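Local coordinates for protein decapping nuclease RAI1 (Candida albicans, PDB 5BUD) that hydrolyses the NAD cap from the 5' end of capped RNAs with divalent metal ions, and binds and stimulates the exoribonuclease RAT1, at residues A[207-212]-A[220-225]; A[104-109]-A[132-137]; A[224-229]-A[243-248]; A[239-244]-A[276-281]. One frame throughout, in Å; residues are numbered along the deposited sequence.

In the fold
Along the chain, interaction 2 comes first, then interactions 1, 3 and 4. The last three form one connected run of sheet: strand 217-228 pairs with 205-214 in interaction 1 and with 243-250 in interaction 3, and 243-250 runs beside 279-285 in interaction 4. Interactions 1 and 3 share Glu224 and Ile225, while interactions 3 and 4 share Tyr243 and Val244, with centres about 7 Å apart. Interaction 2 sits about 12 Å from interaction 1, centre to centre, and reaches it through Arg104, whose NH1 bonds to Glu224 O. The manganese ligands Glu224, Asp226, Glu245 and Leu246 thus lie where the neighbouring strands 217-228 and 243-250 of the nuclease core meet.

Interaction 1: residues A[207-212]-A[220-225]; sequences LSVIRT and VLAGEI. With MN (manganese (II) ion), chain F.
Ser208 and Gly223 are a hydrogen-bonded pair of the antiparallel hairpin made by strands 205-214 and 217-228. Their backbones exchange two bonds, Ser208 N to Gly223 O and Gly223 N to Ser208 O, each 2.9 Å. Ile210 and Leu221 repeat the pattern two residues on, with the bond from Ile210 N to Leu221 O almost straight at 170° about the hydrogen. CA-H...O contacts fill in between these bonds; the shortest runs from Val220 CA to Ile210 O at 3.1 Å.

Apolar packing occupies both faces. On one, Val209 CG1 presses on Val220 CG1 at 3.5 Å, tighter than usual van der Waals contact, and Val209 CG2 meets Ala222 CB at 4.0 Å. Both valines hold CG1 opposite their backbone N (chi1 178° and 169°), which brings these two methyls together. On the other face Ile210 CG1 lies 4.1 Å from Leu221 CB, and Ser208 CB approaches Ile225 CG1 at 3.8 Å while its OG turns to Glu22.

The third kind of contact is metal binding. Glu224, paired with Leu207, carries OE1 to the manganese of chain F at 2.3 Å, and Glu224 O accepts a bond from a water on the same ion. The ladder runs up to Glu224, consistent with a firmly held backbone behind its metal-binding carboxylate.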
# COMPACT_ATOMS: atom_id res chain seq x y z
N LEU A 207 4.85 -6.78 -7.31
CA LEU A 207 5.34 -5.66 -6.54
C LEU A 207 6.28 -4.77 -7.33
O LEU A 207 7.28 -5.23 -7.90
CB LEU A 207 6.02 -6.13 -5.25
CG LEU A 207 5.08 -6.94 -4.35
CD1 LEU A 207 5.35 -8.42 -4.54
CD2 LEU A 207 5.25 -6.56 -2.89
N SER A 208 5.97 -3.48 -7.30
CA SER A 208 6.80 -2.46 -7.87
C SER A 208 7.62 -1.83 -6.76
O SER A 208 7.11 -1.56 -5.66
CB SER A 208 5.93 -1.39 -8.51
OG SER A 208 6.67 -0.43 -9.22
N VAL A 209 8.87 -1.58 -7.05
CA VAL A 209 9.73 -0.78 -6.21
C VAL A 209 10.06 0.48 -6.96
O VAL A 209 10.63 0.44 -8.06
CB VAL A 209 11.01 -1.53 -5.82
CG1 VAL A 209 11.90 -0.64 -4.97
CG2 VAL A 209 10.64 -2.75 -5.01
N ILE A 210 9.71 1.61 -6.34
CA ILE A 210 9.83 2.91 -6.99
C ILE A 210 10.71 3.83 -6.17
O ILE A 210 10.85 3.66 -4.96
CB ILE A 210 8.45 3.58 -7.19
CG1 ILE A 210 7.79 3.92 -5.85
CG2 ILE A 210 7.52 2.66 -7.97
CD1 ILE A 210 7.01 5.19 -5.92
N ARG A 211 11.33 4.78 -6.86
CA ARG A 211 12.04 5.88 -6.25
C ARG A 211 11.14 7.13 -6.43
O ARG A 211 10.62 7.35 -7.50
CB ARG A 211 13.36 6.08 -6.97
CG ARG A 211 14.36 7.02 -6.30
CD ARG A 211 15.73 6.88 -6.96
NE ARG A 211 16.78 7.73 -6.38
CZ ARG A 211 16.99 9.02 -6.69
NH1 ARG A 211 16.21 9.65 -7.56
NH2 ARG A 211 17.98 9.68 -6.11
N THR A 212 10.98 7.92 -5.38
CA THR A 212 10.21 9.18 -5.43
C THR A 212 10.87 10.15 -4.44
O THR A 212 11.94 9.89 -3.88
CB THR A 212 8.71 8.95 -5.13
OG1 THR A 212 7.91 10.12 -5.44
CG2 THR A 212 8.51 8.52 -3.67
N VAL A 220 12.45 5.34 -1.42
CA VAL A 220 12.16 4.16 -2.22
C VAL A 220 11.02 3.43 -1.53
O VAL A 220 11.10 3.16 -0.34
CB VAL A 220 13.42 3.29 -2.32
CG1 VAL A 220 13.11 1.92 -2.92
CG2 VAL A 220 14.45 4.04 -3.16
N LEU A 221 9.95 3.14 -2.27
CA LEU A 221 8.75 2.48 -1.71
C LEU A 221 8.48 1.22 -2.49
O LEU A 221 8.48 1.25 -3.73
CB LEU A 221 7.50 3.35 -1.85
CG LEU A 221 7.57 4.76 -1.27
CD1 LEU A 221 6.27 5.49 -1.55
CD2 LEU A 221 7.87 4.74 0.21
N ALA A 222 8.19 0.13 -1.76
CA ALA A 222 7.73 -1.11 -2.38
C ALA A 222 6.22 -1.19 -2.21
O ALA A 222 5.72 -1.00 -1.12
CB ALA A 222 8.42 -2.32 -1.75
N GLY A 223 5.50 -1.47 -3.29
CA GLY A 223 4.07 -1.61 -3.20
C GLY A 223 3.51 -2.56 -4.22
O GLY A 223 4.01 -2.68 -5.34
N GLU A 224 2.43 -3.20 -3.83
CA GLU A 224 1.81 -4.18 -4.66
C GLU A 224 0.89 -3.48 -5.66
O GLU A 224 0.25 -2.49 -5.31
CB GLU A 224 1.09 -5.18 -3.77
CG GLU A 224 0.55 -6.39 -4.47
CD GLU A 224 -0.96 -6.38 -4.54
OE1 GLU A 224 -1.56 -5.33 -4.19
OE2 GLU A 224 -1.54 -7.41 -4.94
N ILE A 225 0.91 -3.95 -6.91
CA ILE A 225 0.19 -3.33 -8.03
C ILE A 225 -0.93 -4.25 -8.45
O ILE A 225 -0.72 -5.45 -8.63
CB ILE A 225 1.15 -3.05 -9.20
CG1 ILE A 225 2.22 -2.02 -8.82
CG2 ILE A 225 0.39 -2.59 -10.45
CD1 ILE A 225 1.66 -0.67 -8.40
MN MN F . -3.74 -4.59 -4.31
O HOH W 1 -2.43 -2.38 -4.35

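Interaction 2: residues A[104-109]-A[132-137]; sequences REIMTK and LFIKSD
Ile106, on helix 104-112, projects at Ile134 on strand 131-136, one of the helix-against-strand contacts of this PD-(D/E)XK nuclease. The axes of the two short segments pass 8.7 Å apart at 78°, so the helix lies nearly square across the strand and meets it through a few side chains.

Ile106 does most of the touching, with its two branches taking different targets. Its CG1 arm is extended (chi2 167°), which carries CD1 onto the strand backbone: CD1 is 3.6 Å from Lys135 CA and 3.7 Å from Ile134 O. The CG2 branch instead meets the side chain of Ile134, methyl to methyl, with the two CG2 atoms 4.2 Å apart. Further along Ile134, its terminal CD1 receives Met107 CE at 4.4 Å; the thioether chain of Met107 starts out along the helix flank and reaches the strand only with this last methyl. Leu123 of strand 121-128 also packs on Ile106, and Leu274 of helix 255-275 on Met107.

The strand alternates its side chains as expected. Ile134 and Ser136 set out toward the helix, whereas Lys135 sets out away from it and forms a salt bridge with Asp138. Lys135 NZ also donates to Ser136 O at 3.1 Å, nearly in line with the carbonyl bond.

Inside the first helical turn, Arg104 O takes two bonds from Thr108: one from the backbone N, and one of 2.9 Å from Thr108 OG1, which comes in 46° above the carbonyl plane of Arg104.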
# COMPACT_ATOMS: atom_id res chain seq x y z
N ARG A 104 5.23 1.12 0.78
CA ARG A 104 4.24 2.17 0.55
C ARG A 104 3.11 2.24 1.57
O ARG A 104 2.65 3.34 1.88
CB ARG A 104 3.64 2.08 -0.85
CG ARG A 104 2.55 1.04 -0.97
CD ARG A 104 1.27 1.60 -1.57
NE ARG A 104 0.36 0.48 -1.70
CZ ARG A 104 0.11 -0.21 -2.81
NH1 ARG A 104 0.64 0.11 -4.01
NH2 ARG A 104 -0.72 -1.24 -2.72
N GLU A 105 2.68 1.10 2.13
CA GLU A 105 1.58 1.12 3.10
C GLU A 105 1.97 1.90 4.34
O GLU A 105 1.14 2.55 4.99
CB GLU A 105 1.14 -0.29 3.49
CG GLU A 105 -0.22 -0.30 4.16
CD GLU A 105 -0.43 -1.42 5.17
OE1 GLU A 105 -1.43 -1.34 5.91
OE2 GLU A 105 0.40 -2.36 5.23
N ILE A 106 3.26 1.87 4.65
CA ILE A 106 3.77 2.61 5.77
C ILE A 106 3.64 4.13 5.56
O ILE A 106 3.13 4.81 6.44
CB ILE A 106 5.21 2.18 6.10
CG1 ILE A 106 5.18 0.77 6.69
CG2 ILE A 106 5.81 3.16 7.07
CD1 ILE A 106 6.52 0.10 6.77
N MET A 107 4.07 4.65 4.42
CA MET A 107 3.86 6.09 4.13
C MET A 107 2.41 6.48 3.92
O MET A 107 2.02 7.63 4.22
CB MET A 107 4.68 6.52 2.92
CG MET A 107 6.17 6.46 3.19
SD MET A 107 6.63 7.49 4.60
CE MET A 107 7.78 6.37 5.34
N THR A 108 1.60 5.57 3.39
CA THR A 108 0.15 5.81 3.29
C THR A 108 -0.46 6.10 4.69
O THR A 108 -1.24 7.00 4.81
CB THR A 108 -0.57 4.60 2.66
OG1 THR A 108 -0.04 4.38 1.35
CG2 THR A 108 -2.09 4.84 2.55
N LYS A 109 -0.09 5.33 5.72
CA LYS A 109 -0.54 5.58 7.09
C LYS A 109 -0.19 6.98 7.57
O LYS A 109 -1.01 7.67 8.15
CB LYS A 109 0.02 4.52 8.05
CG LYS A 109 -0.62 3.18 7.84
CD LYS A 109 0.05 2.11 8.66
CE LYS A 109 -0.73 0.80 8.56
NZ LYS A 109 -1.80 0.86 9.58
N LEU A 132 17.85 4.92 5.95
CA LEU A 132 16.86 4.52 6.95
C LEU A 132 15.95 3.46 6.38
O LEU A 132 15.25 3.69 5.39
CB LEU A 132 16.00 5.69 7.34
CG LEU A 132 16.64 6.87 8.03
CD1 LEU A 132 15.52 7.78 8.44
CD2 LEU A 132 17.47 6.45 9.22
N PHE A 133 15.97 2.30 7.01
CA PHE A 133 15.12 1.20 6.68
C PHE A 133 13.94 1.22 7.67
O PHE A 133 14.14 1.21 8.91
CB PHE A 133 15.91 -0.11 6.76
CG PHE A 133 16.96 -0.22 5.69
CD1 PHE A 133 16.65 -0.76 4.45
CD2 PHE A 133 18.24 0.30 5.90
CE1 PHE A 133 17.60 -0.83 3.45
CE2 PHE A 133 19.20 0.23 4.89
CZ PHE A 133 18.88 -0.34 3.67
N ILE A 134 12.71 1.30 7.13
CA ILE A 134 11.54 1.47 7.96
C ILE A 134 10.54 0.34 7.72
O ILE A 134 10.18 0.05 6.58
CB ILE A 134 10.90 2.88 7.75
CG1 ILE A 134 11.89 4.00 8.05
CG2 ILE A 134 9.71 3.08 8.67
CD1 ILE A 134 11.32 5.41 7.83
N LYS A 135 10.14 -0.33 8.80
CA LYS A 135 9.18 -1.39 8.75
C LYS A 135 8.23 -1.26 9.89
O LYS A 135 8.46 -0.51 10.86
CB LYS A 135 9.85 -2.79 8.79
CG LYS A 135 10.16 -3.31 10.18
CD LYS A 135 10.85 -4.67 10.18
CE LYS A 135 9.93 -5.81 9.78
NZ LYS A 135 9.07 -6.18 10.91
N SER A 136 7.12 -1.96 9.76
CA SER A 136 6.10 -1.92 10.76
C SER A 136 6.45 -2.86 11.89
O SER A 136 7.17 -3.87 11.70
CB SER A 136 4.75 -2.34 10.14
OG SER A 136 3.71 -2.18 11.11
N ASP A 137 5.92 -2.55 13.06
CA ASP A 137 5.97 -3.45 14.18
C ASP A 137 4.97 -4.57 13.94
O ASP A 137 3.77 -4.44 14.24
CB ASP A 137 5.72 -2.67 15.47
CG ASP A 137 5.84 -3.54 16.71
OD1 ASP A 137 5.63 -4.77 16.68
OD2 ASP A 137 6.13 -2.94 17.74

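Interaction 3: residues A[224-229]-A[243-248]; sequences EIDCCW and YVELKT. With MN (manganese (II) ion), chain E; MN (manganese (II) ion), chain F; nucleotides of chain C.
Asp226 OD2 is gripped from two directions: it binds the manganese of chain E at 2.1 Å and accepts the backbone N of Leu246 at 2.7 Å on its anti lone pair. Asp226 supplies the acidic residue of the PD-(D/E)XK motif and Glu245-Leu246-Lys247 its (D/E)XK part. Asp226 OD1 binds the manganese of chain F at 2.2 Å, so one carboxylate bridges both ions.

Glu245 reaches the first ion by a chain bent at chi2 (62°), which puts OE1 2.1 Å from that manganese. Leu246 O, both OP1 and OP2 of U1 of chain C, and a water bring its ligands to six. A second water ties Asp226 N, Val244 O and Glu245 OE2 together.

Behind the site, Cys227 and Val244 form an antiparallel hydrogen-bonded pair, with Val244 N to Cys227 O at 2.8 Å. Ile225 CG2 makes a CH-pi contact over one face of the Tyr243 ring, 24° off its normal, and Trp229 CB meets Val244 CG2 at 3.6 Å.

Toward the RNA, Lys247 NZ donates to OP1 of U1 of chain C at 2.8 Å and forms a salt bridge to Glu245 OE1 at 3.2 Å, approaching from above the carboxylate plane.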
# COMPACT_ATOMS: atom_id res chain seq x y z
N GLU A 224 2.43 -3.20 -3.83
CA GLU A 224 1.81 -4.18 -4.66
C GLU A 224 0.89 -3.48 -5.66
O GLU A 224 0.25 -2.49 -5.31
CB GLU A 224 1.09 -5.18 -3.77
CG GLU A 224 0.55 -6.39 -4.47
CD GLU A 224 -0.96 -6.38 -4.54
OE1 GLU A 224 -1.56 -5.33 -4.19
OE2 GLU A 224 -1.54 -7.41 -4.94
N ILE A 225 0.91 -3.95 -6.91
CA ILE A 225 0.19 -3.33 -8.03
C ILE A 225 -0.93 -4.25 -8.45
O ILE A 225 -0.72 -5.45 -8.63
CB ILE A 225 1.15 -3.05 -9.20
CG1 ILE A 225 2.22 -2.02 -8.82
CG2 ILE A 225 0.39 -2.59 -10.45
CD1 ILE A 225 1.66 -0.67 -8.40
N ASP A 226 -2.15 -3.74 -8.60
CA ASP A 226 -3.29 -4.60 -8.92
C ASP A 226 -3.28 -5.06 -10.37
O ASP A 226 -3.49 -6.24 -10.66
CB ASP A 226 -4.62 -3.92 -8.63
CG ASP A 226 -4.93 -3.88 -7.14
OD1 ASP A 226 -4.34 -4.72 -6.43
OD2 ASP A 226 -5.81 -3.10 -6.71
N CYS A 227 -3.04 -4.14 -11.28
CA CYS A 227 -3.00 -4.52 -12.69
C CYS A 227 -2.49 -3.40 -13.55
O CYS A 227 -2.19 -2.30 -13.05
CB CYS A 227 -4.37 -5.02 -13.20
SG CYS A 227 -5.73 -3.80 -13.19
N CYS A 228 -2.37 -3.71 -14.84
CA CYS A 228 -1.92 -2.79 -15.85
C CYS A 228 -3.12 -2.46 -16.77
O CYS A 228 -3.94 -3.32 -17.10
CB CYS A 228 -0.79 -3.43 -16.63
SG CYS A 228 -0.12 -2.40 -17.96
N TRP A 229 -3.22 -1.21 -17.19
CA TRP A 229 -4.43 -0.71 -17.89
C TRP A 229 -4.60 -1.25 -19.31
O TRP A 229 -5.70 -1.70 -19.70
CB TRP A 229 -4.39 0.83 -17.91
CG TRP A 229 -5.41 1.54 -18.77
CD1 TRP A 229 -5.15 2.38 -19.83
CD2 TRP A 229 -6.81 1.55 -18.59
NE1 TRP A 229 -6.32 2.88 -20.34
CE2 TRP A 229 -7.36 2.40 -19.59
CE3 TRP A 229 -7.67 0.93 -17.69
CZ2 TRP A 229 -8.72 2.61 -19.73
CZ3 TRP A 229 -9.03 1.17 -17.81
CH2 TRP A 229 -9.54 2.00 -18.83
N TYR A 243 -0.16 1.63 -14.59
CA TYR A 243 -0.68 0.81 -13.50
C TYR A 243 -2.06 1.30 -13.03
O TYR A 243 -2.39 2.47 -13.18
CB TYR A 243 0.30 0.79 -12.33
CG TYR A 243 1.62 0.07 -12.57
CD1 TYR A 243 1.73 -0.96 -13.48
CD2 TYR A 243 2.74 0.39 -11.82
CE1 TYR A 243 2.95 -1.62 -13.67
CE2 TYR A 243 3.94 -0.26 -12.00
CZ TYR A 243 4.04 -1.27 -12.94
OH TYR A 243 5.25 -1.91 -13.10
N VAL A 244 -2.82 0.37 -12.47
CA VAL A 244 -4.18 0.60 -11.99
C VAL A 244 -4.33 -0.03 -10.62
O VAL A 244 -3.80 -1.17 -10.34
CB VAL A 244 -5.22 -0.05 -12.93
CG1 VAL A 244 -6.62 0.22 -12.45
CG2 VAL A 244 -5.03 0.42 -14.36
N GLU A 245 -5.08 0.68 -9.78
CA GLU A 245 -5.54 0.20 -8.48
C GLU A 245 -7.01 -0.11 -8.53
O GLU A 245 -7.83 0.73 -8.99
CB GLU A 245 -5.26 1.25 -7.40
CG GLU A 245 -5.72 0.92 -6.00
CD GLU A 245 -5.08 -0.31 -5.38
OE1 GLU A 245 -5.82 -1.00 -4.63
OE2 GLU A 245 -3.86 -0.57 -5.60
N LEU A 246 -7.36 -1.30 -8.05
CA LEU A 246 -8.74 -1.73 -7.98
C LEU A 246 -9.29 -1.59 -6.57
O LEU A 246 -8.58 -1.81 -5.59
CB LEU A 246 -8.89 -3.20 -8.48
CG LEU A 246 -8.37 -3.39 -9.90
CD1 LEU A 246 -8.55 -4.84 -10.34
CD2 LEU A 246 -9.08 -2.51 -10.93
N LYS A 247 -10.55 -1.22 -6.48
CA LYS A 247 -11.26 -1.16 -5.19
C LYS A 247 -12.68 -1.60 -5.42
O LYS A 247 -13.18 -1.54 -6.54
CB LYS A 247 -11.29 0.30 -4.64
CG LYS A 247 -9.94 0.95 -4.42
CD LYS A 247 -9.27 0.38 -3.20
CE LYS A 247 -7.96 1.08 -2.91
NZ LYS A 247 -7.16 0.19 -2.02
N THR A 248 -13.35 -1.99 -4.35
CA THR A 248 -14.79 -2.19 -4.36
C THR A 248 -15.43 -1.36 -3.26
O THR A 248 -14.80 -1.06 -2.26
CB THR A 248 -15.22 -3.67 -4.21
OG1 THR A 248 -14.80 -4.19 -2.94
CG2 THR A 248 -14.65 -4.52 -5.32
MN MN E . -6.78 -2.90 -4.83
MN MN F . -3.74 -4.59 -4.31
OP3 U C 1 -5.41 -2.45 -1.04
P U C 1 -6.17 -3.23 -2.06
OP1 U C 1 -7.38 -2.50 -2.55
OP2 U C 1 -5.26 -3.80 -3.12
O5' U C 1 -6.69 -4.48 -1.20
C5' U C 1 -7.05 -5.69 -1.88
C4' U C 1 -8.19 -6.40 -1.18
O4' U C 1 -7.68 -7.10 -0.01
C3' U C 1 -9.33 -5.55 -0.63
O3' U C 1 -10.24 -5.19 -1.66
C2' U C 1 -9.95 -6.53 0.37
O2' U C 1 -10.66 -7.57 -0.26
C1' U C 1 -8.70 -7.17 0.97
N1 U C 1 -8.22 -6.50 2.19
C2 U C 1 -8.87 -6.83 3.37
O2 U C 1 -9.77 -7.64 3.41
N3 U C 1 -8.39 -6.20 4.49
C4 U C 1 -7.36 -5.28 4.55
O4 U C 1 -7.05 -4.80 5.64
C5 U C 1 -6.75 -4.98 3.29
C6 U C 1 -7.20 -5.58 2.18
P U C 2 -11.22 -3.90 -1.54
OP1 U C 2 -12.11 -3.90 -2.73
OP2 U C 2 -10.38 -2.71 -1.27
O5' U C 2 -12.04 -4.13 -0.20
C5' U C 2 -13.10 -5.10 -0.09
C4' U C 2 -13.54 -5.25 1.36
O4' U C 2 -12.43 -5.65 2.20
C3' U C 2 -14.09 -4.01 2.06
O3' U C 2 -15.41 -3.77 1.61
C2' U C 2 -13.97 -4.45 3.51
O2' U C 2 -14.92 -5.44 3.86
C1' U C 2 -12.60 -5.12 3.50
N1 U C 2 -11.48 -4.22 3.82
C2 U C 2 -11.23 -3.96 5.15
O2 U C 2 -11.90 -4.43 6.06
N3 U C 2 -10.17 -3.11 5.39
C4 U C 2 -9.35 -2.52 4.45
O4 U C 2 -8.43 -1.80 4.82
C5 U C 2 -9.67 -2.85 3.09
C6 U C 2 -10.69 -3.68 2.83
O HOH W 1 -2.43 -2.38 -4.35
O HOH W 2 -2.53 -1.13 -7.89
O HOH W 3 -7.98 -4.65 -5.19

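Interaction 4: residues A[239-244]-A[276-281]; sequences KLNHYV and GVTKII
Tyr243 turns one ring face to Lys239 O, which lies 3.9 Å above its plane and over its centre, on the side opposite Ile225, while its CB packs on Val277 CG2 at 4.2 Å. The ring's hydroxyl bonds to Glu22 and Tyr206. A second flat group, the Trp229 ring, takes a cation-pi contact from Lys279. The segments belong to a beta-alpha-beta crossover of the PD-(D/E)XK core, in which helix 255-275 links the parallel strands 243-250 and 279-285.

Gly276 ends that helix in a Schellman motif with positive phi (73°). Its O comes within 3.8 Å of Leu240 CB.

Val277 CG1, held anti to the backbone N (chi1 171°), lies 3.7 Å from Tyr243 O. Val244 CA gives a CA-H...O contact of 3.4 Å to Lys279 O. Val244 CG1 also meets Ile281 CD1 at 3.8 Å, and Ile281 packs as well on Val294 and Leu296 of strand 291-298.

Near the start of the strands, water mediates most of the polar contact. One water lies between Thr278 N and the carbonyls of Leu240 and Tyr243, and another donates to both Asn241 OD1 and Gly276 O. A further water, held by Lys279 NZ at 2.7 Å, donates to Asn241 O at 2.8 Å.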
# COMPACT_ATOMS: atom_id res chain seq x y z
N LYS A 239 6.61 3.27 -17.06
CA LYS A 239 5.88 2.10 -16.57
C LYS A 239 4.77 2.44 -15.56
O LYS A 239 3.63 1.93 -15.67
CB LYS A 239 6.85 1.03 -16.01
CG LYS A 239 7.95 0.63 -17.00
CD LYS A 239 8.74 -0.61 -16.57
CE LYS A 239 9.61 -1.13 -17.71
NZ LYS A 239 10.35 -2.36 -17.31
N LEU A 240 5.08 3.30 -14.59
CA LEU A 240 4.12 3.64 -13.51
C LEU A 240 2.83 4.23 -14.06
O LEU A 240 1.76 3.97 -13.53
CB LEU A 240 4.72 4.59 -12.49
CG LEU A 240 5.81 4.01 -11.63
CD1 LEU A 240 6.31 5.06 -10.63
CD2 LEU A 240 5.33 2.76 -10.92
N ASN A 241 2.96 4.94 -15.18
CA ASN A 241 1.84 5.57 -15.85
C ASN A 241 0.75 4.62 -16.35
O ASN A 241 -0.35 5.07 -16.63
CB ASN A 241 2.34 6.46 -17.01
CG ASN A 241 3.02 7.74 -16.54
OD1 ASN A 241 2.89 8.13 -15.40
ND2 ASN A 241 3.74 8.41 -17.43
N HIS A 242 1.05 3.32 -16.44
CA HIS A 242 0.08 2.34 -16.92
C HIS A 242 -0.53 1.43 -15.85
O HIS A 242 -1.35 0.57 -16.18
CB HIS A 242 0.73 1.53 -18.06
CG HIS A 242 0.89 2.34 -19.30
ND1 HIS A 242 0.00 2.26 -20.35
CD2 HIS A 242 1.77 3.30 -19.62
CE1 HIS A 242 0.34 3.15 -21.27
NE2 HIS A 242 1.42 3.78 -20.85
N TYR A 243 -0.16 1.63 -14.59
CA TYR A 243 -0.68 0.81 -13.50
C TYR A 243 -2.06 1.30 -13.03
O TYR A 243 -2.39 2.47 -13.18
CB TYR A 243 0.30 0.79 -12.33
CG TYR A 243 1.62 0.07 -12.57
CD1 TYR A 243 1.73 -0.96 -13.48
CD2 TYR A 243 2.74 0.39 -11.82
CE1 TYR A 243 2.95 -1.62 -13.67
CE2 TYR A 243 3.94 -0.26 -12.00
CZ TYR A 243 4.04 -1.27 -12.94
OH TYR A 243 5.25 -1.91 -13.10
N VAL A 244 -2.82 0.37 -12.47
CA VAL A 244 -4.18 0.60 -11.99
C VAL A 244 -4.33 -0.03 -10.62
O VAL A 244 -3.80 -1.17 -10.34
CB VAL A 244 -5.22 -0.05 -12.93
CG1 VAL A 244 -6.62 0.22 -12.45
CG2 VAL A 244 -5.03 0.42 -14.36
N GLY A 276 2.77 6.67 -7.64
CA GLY A 276 2.67 7.04 -9.03
C GLY A 276 1.62 6.33 -9.86
O GLY A 276 1.69 6.31 -11.09
N VAL A 277 0.62 5.75 -9.20
CA VAL A 277 -0.47 5.08 -9.90
C VAL A 277 -1.54 6.12 -10.28
O VAL A 277 -2.06 6.83 -9.41
CB VAL A 277 -1.06 4.00 -9.00
CG1 VAL A 277 -2.32 3.44 -9.62
CG2 VAL A 277 0.00 2.88 -8.75
N THR A 278 -1.89 6.19 -11.56
CA THR A 278 -2.69 7.30 -12.11
C THR A 278 -4.17 6.94 -12.28
O THR A 278 -4.98 7.80 -12.59
CB THR A 278 -2.16 7.78 -13.48
OG1 THR A 278 -2.30 6.74 -14.46
CG2 THR A 278 -0.73 8.19 -13.37
N LYS A 279 -4.52 5.67 -12.09
CA LYS A 279 -5.89 5.21 -12.33
C LYS A 279 -6.38 4.37 -11.14
O LYS A 279 -5.69 3.41 -10.69
CB LYS A 279 -5.95 4.39 -13.64
CG LYS A 279 -5.86 5.21 -14.91
CD LYS A 279 -6.06 4.34 -16.15
CE LYS A 279 -6.15 5.16 -17.43
NZ LYS A 279 -4.94 5.98 -17.58
N ILE A 280 -7.56 4.73 -10.62
CA ILE A 280 -8.27 3.96 -9.60
C ILE A 280 -9.65 3.57 -10.09
O ILE A 280 -10.45 4.43 -10.49
CB ILE A 280 -8.43 4.78 -8.29
CG1 ILE A 280 -7.09 5.31 -7.87
CG2 ILE A 280 -9.10 3.94 -7.22
CD1 ILE A 280 -7.09 6.28 -6.71
N ILE A 281 -9.95 2.27 -10.08
CA ILE A 281 -11.22 1.77 -10.62
C ILE A 281 -12.00 1.19 -9.44
O ILE A 281 -11.51 0.30 -8.74
CB ILE A 281 -10.99 0.72 -11.72
CG1 ILE A 281 -10.28 1.38 -12.89
CG2 ILE A 281 -12.29 0.07 -12.17
CD1 ILE A 281 -10.07 0.55 -14.12
O HOH W 4 -0.78 4.70 -13.59
O HOH W 5 2.96 7.90 -12.62
O HOH W 6 -2.73 4.48 -17.93
O HOH W 7 -1.64 7.58 -17.06
O HOH W 8 -2.92 4.19 -15.36